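Freshwater cyanophage protein (Microcystis phage Mic1, PDB 6L2W) is of unknown function but has a novel fold and is probably a structural protein of the cyanophage. Local coordinates at residues L62-R74 and Y77-S89. Residues are numbered along the deposited sequence; the frame is centred on the assembly and turned at random.
Sequences LGIEANGSLGDFR and YSGDMSYHLELKS
Tyr-77 meets Ile-64 and Glu-65 through its backbone: its carbonyl accepts a long, weak bond from Glu-65 N, part of a single bridge that brings Ile-64 and Ser-78 side by side. Gly-79 N bonds to Gly-63 O at 3.1 Å, approaching from above the carbonyl plane. Gly-63 ends helix 51-61 in a Schellman motif, and its carbonyl, by taking Gly-79 N, ties the helix exit to the type I turn Ser-78 to Met-81. Ser-78 OG gives its proton to Asp-80 OD1 and accepts from Tyr-83 N, just past the turn, while its CB packs on Ile-64 CG1. The Tyr-83 ring has the Leu-62 methyls over one face, offset toward the rim, the two side chains crossing at about a right angle; Leu-62 CB also touches Tyr-83 CD2 at 3.9 Å. Ile-64 CG1 lies anti to its carbonyl carbon (chi1 -73°), which with an extended chi2 carries CD1 to Tyr-83 CB at 4.1 Å and, less closely, toward Leu-85 CB.

At Glu-86 the chemistry turns ionic: OE2 meets Arg-74 NH1 at 2.8 Å through its anti lone pair, guanidinium and carboxylate planes 49° apart. Leu-87 is held twice: its N bonds to Arg-74 O at 3.0 Å, and its O accepts from Arg-74 NH1 at 2.8 Å, nearly straight and in the guanidinium plane, though NH1 stands above that carbonyl's plane. Arg-74 NE also salt-bridges Asp-40 of the second subunit. One guanidinium thus joins loop, strand 83-89 and dimer partner, and the two carboxylates probably offset its charge.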
loop_
_atom_site.group_PDB
_atom_site.type_symbol
_atom_site.label_atom_id
_atom_site.label_comp_id
_atom_site.label_asym_id
_atom_site.label_seq_id
_atom_site.Cartn_x
_atom_site.Cartn_y
_atom_site.Cartn_z
ATOM N N LEU B 62 11.435 12.499 -1.000
ATOM C CA LEU B 62 10.463 11.982 -1.932
ATOM C C LEU B 62 9.066 12.566 -1.665
ATOM O O LEU B 62 8.147 12.278 -2.432
ATOM C CB LEU B 62 10.476 10.455 -1.831
ATOM C CG LEU B 62 11.767 9.791 -2.295
ATOM C CD1 LEU B 62 11.690 8.291 -2.080
ATOM C CD2 LEU B 62 12.068 10.092 -3.756
ATOM N N GLY B 63 8.885 13.363 -0.603
ATOM C CA GLY B 63 7.572 13.972 -0.317
ATOM C C GLY B 63 6.714 13.103 0.597
ATOM O O GLY B 63 5.508 13.247 0.664
ATOM N N ILE B 64 7.347 12.225 1.343
ATOM C CA ILE B 64 6.633 11.400 2.281
ATOM C C ILE B 64 6.448 12.202 3.571
ATOM O O ILE B 64 7.387 12.801 4.088
ATOM C CB ILE B 64 7.376 10.072 2.504
ATOM C CG1 ILE B 64 7.241 9.169 1.276
ATOM C CG2 ILE B 64 6.903 9.380 3.773
ATOM C CD1 ILE B 64 8.185 7.980 1.274
ATOM N N GLU B 65 5.228 12.173 4.072
ATOM C CA GLU B 65 4.821 13.041 5.137
ATOM C C GLU B 65 4.267 12.210 6.302
ATOM O O GLU B 65 3.801 11.085 6.140
ATOM C CB GLU B 65 3.737 14.005 4.650
ATOM C CG GLU B 65 4.206 15.093 3.692
ATOM C CD GLU B 65 3.050 15.866 3.065
ATOM O OE1 GLU B 65 2.179 16.344 3.816
ATOM O OE2 GLU B 65 2.992 15.954 1.824
ATOM N N ALA B 66 4.317 12.809 7.477
ATOM C CA ALA B 66 3.759 12.254 8.667
ATOM C C ALA B 66 2.335 11.756 8.379
ATOM O O ALA B 66 1.649 12.320 7.542
ATOM C CB ALA B 66 3.799 13.324 9.731
ATOM N N ASN B 67 1.896 10.699 9.069
ATOM C CA ASN B 67 0.686 9.994 8.683
ATOM C C ASN B 67 -0.508 10.386 9.568
ATOM O O ASN B 67 -1.606 9.957 9.276
ATOM C CB ASN B 67 0.880 8.470 8.626
ATOM C CG ASN B 67 1.197 7.792 9.941
ATOM O OD1 ASN B 67 0.931 8.309 11.026
ATOM N ND2 ASN B 67 1.748 6.596 9.844
ATOM N N GLY B 68 -0.301 11.173 10.623
ATOM C CA GLY B 68 -1.394 11.680 11.481
ATOM C C GLY B 68 -1.943 10.631 12.443
ATOM O O GLY B 68 -2.908 10.904 13.168
ATOM N N SER B 69 -1.349 9.435 12.459
ATOM C CA SER B 69 -1.753 8.376 13.388
ATOM C C SER B 69 -1.322 8.725 14.824
ATOM O O SER B 69 -0.192 9.165 15.096
ATOM C CB SER B 69 -1.184 7.047 12.956
ATOM O OG SER B 69 -1.665 5.973 13.759
ATOM N N LEU B 70 -2.243 8.509 15.747
ATOM C CA LEU B 70 -1.920 8.557 17.153
ATOM C C LEU B 70 -1.732 7.123 17.657
ATOM O O LEU B 70 -1.334 6.906 18.805
ATOM C CB LEU B 70 -3.050 9.290 17.879
ATOM C CG LEU B 70 -3.189 10.757 17.482
ATOM C CD1 LEU B 70 -4.579 11.288 17.800
ATOM C CD2 LEU B 70 -2.114 11.591 18.160
ATOM N N GLY B 71 -2.002 6.188 16.766
ATOM C CA GLY B 71 -1.985 4.763 17.122
ATOM C C GLY B 71 -0.941 3.947 16.406
ATOM O O GLY B 71 0.206 4.343 16.418
ATOM N N ASP B 72 -1.350 2.848 15.809
ATOM C CA ASP B 72 -0.398 1.892 15.198
ATOM C C ASP B 72 -0.505 1.826 13.677
ATOM O O ASP B 72 -0.311 0.742 13.165
ATOM C CB ASP B 72 -0.553 0.501 15.810
ATOM C CG ASP B 72 -1.869 -0.197 15.517
ATOM O OD1 ASP B 72 -2.737 0.418 14.907
ATOM O OD2 ASP B 72 -2.006 -1.351 15.918
ATOM N N PHE B 73 -0.816 2.908 12.993
ATOM C CA PHE B 73 -0.812 2.888 11.511
ATOM C C PHE B 73 0.655 3.018 11.116
ATOM O O PHE B 73 1.246 4.016 11.461
ATOM C CB PHE B 73 -1.734 3.969 10.954
ATOM C CG PHE B 73 -1.939 3.948 9.464
ATOM C CD1 PHE B 73 -2.806 3.051 8.878
ATOM C CD2 PHE B 73 -1.291 4.851 8.649
ATOM C CE1 PHE B 73 -3.009 3.046 7.511
ATOM C CE2 PHE B 73 -1.493 4.842 7.282
ATOM C CZ PHE B 73 -2.348 3.939 6.715
ATOM N N ARG B 74 1.193 2.028 10.440
ATOM C CA ARG B 74 2.640 1.951 10.148
ATOM C C ARG B 74 2.952 2.239 8.685
ATOM O O ARG B 74 3.877 1.646 8.169
ATOM C CB ARG B 74 3.127 0.555 10.527
ATOM C CG ARG B 74 2.419 -0.568 9.791
ATOM C CD ARG B 74 2.805 -1.894 10.382
ATOM N NE ARG B 74 2.227 -3.016 9.685
ATOM C CZ ARG B 74 2.778 -3.604 8.651
ATOM N NH1 ARG B 74 4.015 -3.332 8.307
ATOM N NH2 ARG B 74 2.090 -4.470 7.946
ATOM N N TYR B 77 2.699 7.786 3.258
ATOM C CA TYR B 77 2.563 7.987 1.838
ATOM C C TYR B 77 3.151 9.335 1.406
ATOM O O TYR B 77 3.145 10.306 2.158
ATOM C CB TYR B 77 1.087 7.873 1.454
ATOM C CG TYR B 77 0.628 6.442 1.335
ATOM C CD1 TYR B 77 0.117 5.756 2.423
ATOM C CD2 TYR B 77 0.763 5.759 0.143
ATOM C CE1 TYR B 77 -0.283 4.434 2.321
ATOM C CE2 TYR B 77 0.352 4.440 0.021
ATOM C CZ TYR B 77 -0.157 3.771 1.117
ATOM O OH TYR B 77 -0.549 2.470 0.979
ATOM N N SER B 78 3.608 9.378 0.185
ATOM C CA SER B 78 4.077 10.653 -0.388
ATOM C C SER B 78 2.851 11.449 -0.829
ATOM O O SER B 78 1.814 10.848 -1.062
ATOM C CB SER B 78 5.037 10.426 -1.506
ATOM O OG SER B 78 4.419 9.794 -2.594
ATOM N N GLY B 79 2.962 12.747 -0.945
ATOM C CA GLY B 79 1.819 13.577 -1.356
ATOM C C GLY B 79 1.312 13.240 -2.742
ATOM O O GLY B 79 0.115 13.308 -2.927
ATOM N N ASP B 80 2.185 12.849 -3.662
ATOM C CA ASP B 80 1.815 12.501 -5.056
ATOM C C ASP B 80 1.370 11.035 -5.161
ATOM O O ASP B 80 0.994 10.635 -6.256
ATOM C CB ASP B 80 2.936 12.889 -6.021
ATOM C CG ASP B 80 4.226 12.125 -5.829
ATOM O OD1 ASP B 80 4.348 11.441 -4.830
ATOM O OD2 ASP B 80 5.087 12.223 -6.689
ATOM N N MET B 81 1.435 10.293 -4.063
ATOM C CA MET B 81 1.055 8.867 -3.913
ATOM C C MET B 81 1.962 7.949 -4.730
ATOM O O MET B 81 1.607 6.816 -4.876
ATOM C CB MET B 81 -0.419 8.609 -4.223
ATOM C CG MET B 81 -1.345 9.274 -3.246
ATOM S SD MET B 81 -1.321 8.599 -1.602
ATOM C CE MET B 81 -1.766 6.911 -1.935
ATOM N N SER B 82 3.096 8.419 -5.198
ATOM C CA SER B 82 4.016 7.567 -5.958
ATOM C C SER B 82 4.823 6.598 -5.066
ATOM O O SER B 82 5.329 5.589 -5.565
ATOM C CB SER B 82 4.960 8.428 -6.722
ATOM O OG SER B 82 4.278 9.181 -7.699
ATOM N N TYR B 83 5.017 6.925 -3.784
ATOM C CA TYR B 83 5.890 6.156 -2.886
ATOM C C TYR B 83 5.184 5.945 -1.553
ATOM O O TYR B 83 4.374 6.736 -1.142
ATOM C CB TYR B 83 7.228 6.855 -2.595
ATOM C CG TYR B 83 7.889 7.448 -3.804
ATOM C CD1 TYR B 83 8.585 6.651 -4.689
ATOM C CD2 TYR B 83 7.750 8.785 -4.103
ATOM C CE1 TYR B 83 9.145 7.165 -5.839
ATOM C CE2 TYR B 83 8.301 9.323 -5.254
ATOM C CZ TYR B 83 8.978 8.504 -6.133
ATOM O OH TYR B 83 9.497 9.000 -7.288
ATOM N N HIS B 84 5.557 4.911 -0.843
ATOM C CA HIS B 84 5.223 4.907 0.556
ATOM C C HIS B 84 6.265 4.124 1.340
ATOM O O HIS B 84 7.011 3.319 0.775
ATOM C CB HIS B 84 3.797 4.394 0.777
ATOM C CG HIS B 84 3.676 2.915 0.804
ATOM N ND1 HIS B 84 3.654 2.179 -0.342
ATOM C CD2 HIS B 84 3.544 2.042 1.832
ATOM C CE1 HIS B 84 3.487 0.898 -0.028
ATOM N NE2 HIS B 84 3.427 0.785 1.301
ATOM N N LEU B 85 6.303 4.420 2.636
ATOM C CA LEU B 85 7.172 3.746 3.580
ATOM C C LEU B 85 6.333 2.840 4.489
ATOM O O LEU B 85 5.189 3.143 4.829
ATOM C CB LEU B 85 7.916 4.805 4.398
ATOM C CG LEU B 85 8.908 4.257 5.417
ATOM C CD1 LEU B 85 10.172 3.770 4.716
ATOM C CD2 LEU B 85 9.238 5.302 6.464
ATOM N N GLU B 86 6.939 1.754 4.930
ATOM C CA GLU B 86 6.254 0.788 5.765
ATOM C C GLU B 86 7.170 0.395 6.915
ATOM O O GLU B 86 8.308 0.083 6.702
ATOM C CB GLU B 86 5.887 -0.463 4.957
ATOM C CG GLU B 86 5.073 -1.500 5.735
ATOM C CD GLU B 86 4.704 -2.765 4.949
ATOM O OE1 GLU B 86 4.926 -2.797 3.699
ATOM O OE2 GLU B 86 4.240 -3.735 5.592
ATOM N N LEU B 87 6.666 0.418 8.123
ATOM C CA LEU B 87 7.465 -0.059 9.245
ATOM C C LEU B 87 6.914 -1.423 9.683
ATOM O O LEU B 87 5.693 -1.550 9.757
ATOM C CB LEU B 87 7.358 0.973 10.370
ATOM C CG LEU B 87 7.792 0.505 11.748
ATOM C CD1 LEU B 87 9.301 0.533 11.882
ATOM C CD2 LEU B 87 7.157 1.368 12.810
ATOM N N LYS B 88 7.787 -2.405 9.976
ATOM C CA LYS B 88 7.349 -3.686 10.609
ATOM C C LYS B 88 8.320 -4.121 11.719
ATOM O O LYS B 88 9.465 -3.655 11.778
ATOM C CB LYS B 88 7.147 -4.783 9.557
ATOM C CG LYS B 88 8.373 -5.545 9.088
ATOM C CD LYS B 88 7.993 -6.882 8.455
ATOM C CE LYS B 88 8.897 -7.323 7.326
ATOM N NZ LYS B 88 9.956 -8.264 7.757
ATOM N N SER B 89 7.773 -4.934 12.591
ATOM C CA SER B 89 8.463 -5.592 13.723
ATOM C C SER B 89 8.336 -7.087 13.447
ATOM O O SER B 89 7.207 -7.523 13.176
ATOM C CB SER B 89 7.803 -5.204 15.018
ATOM O OG SER B 89 8.096 -6.112 16.059
#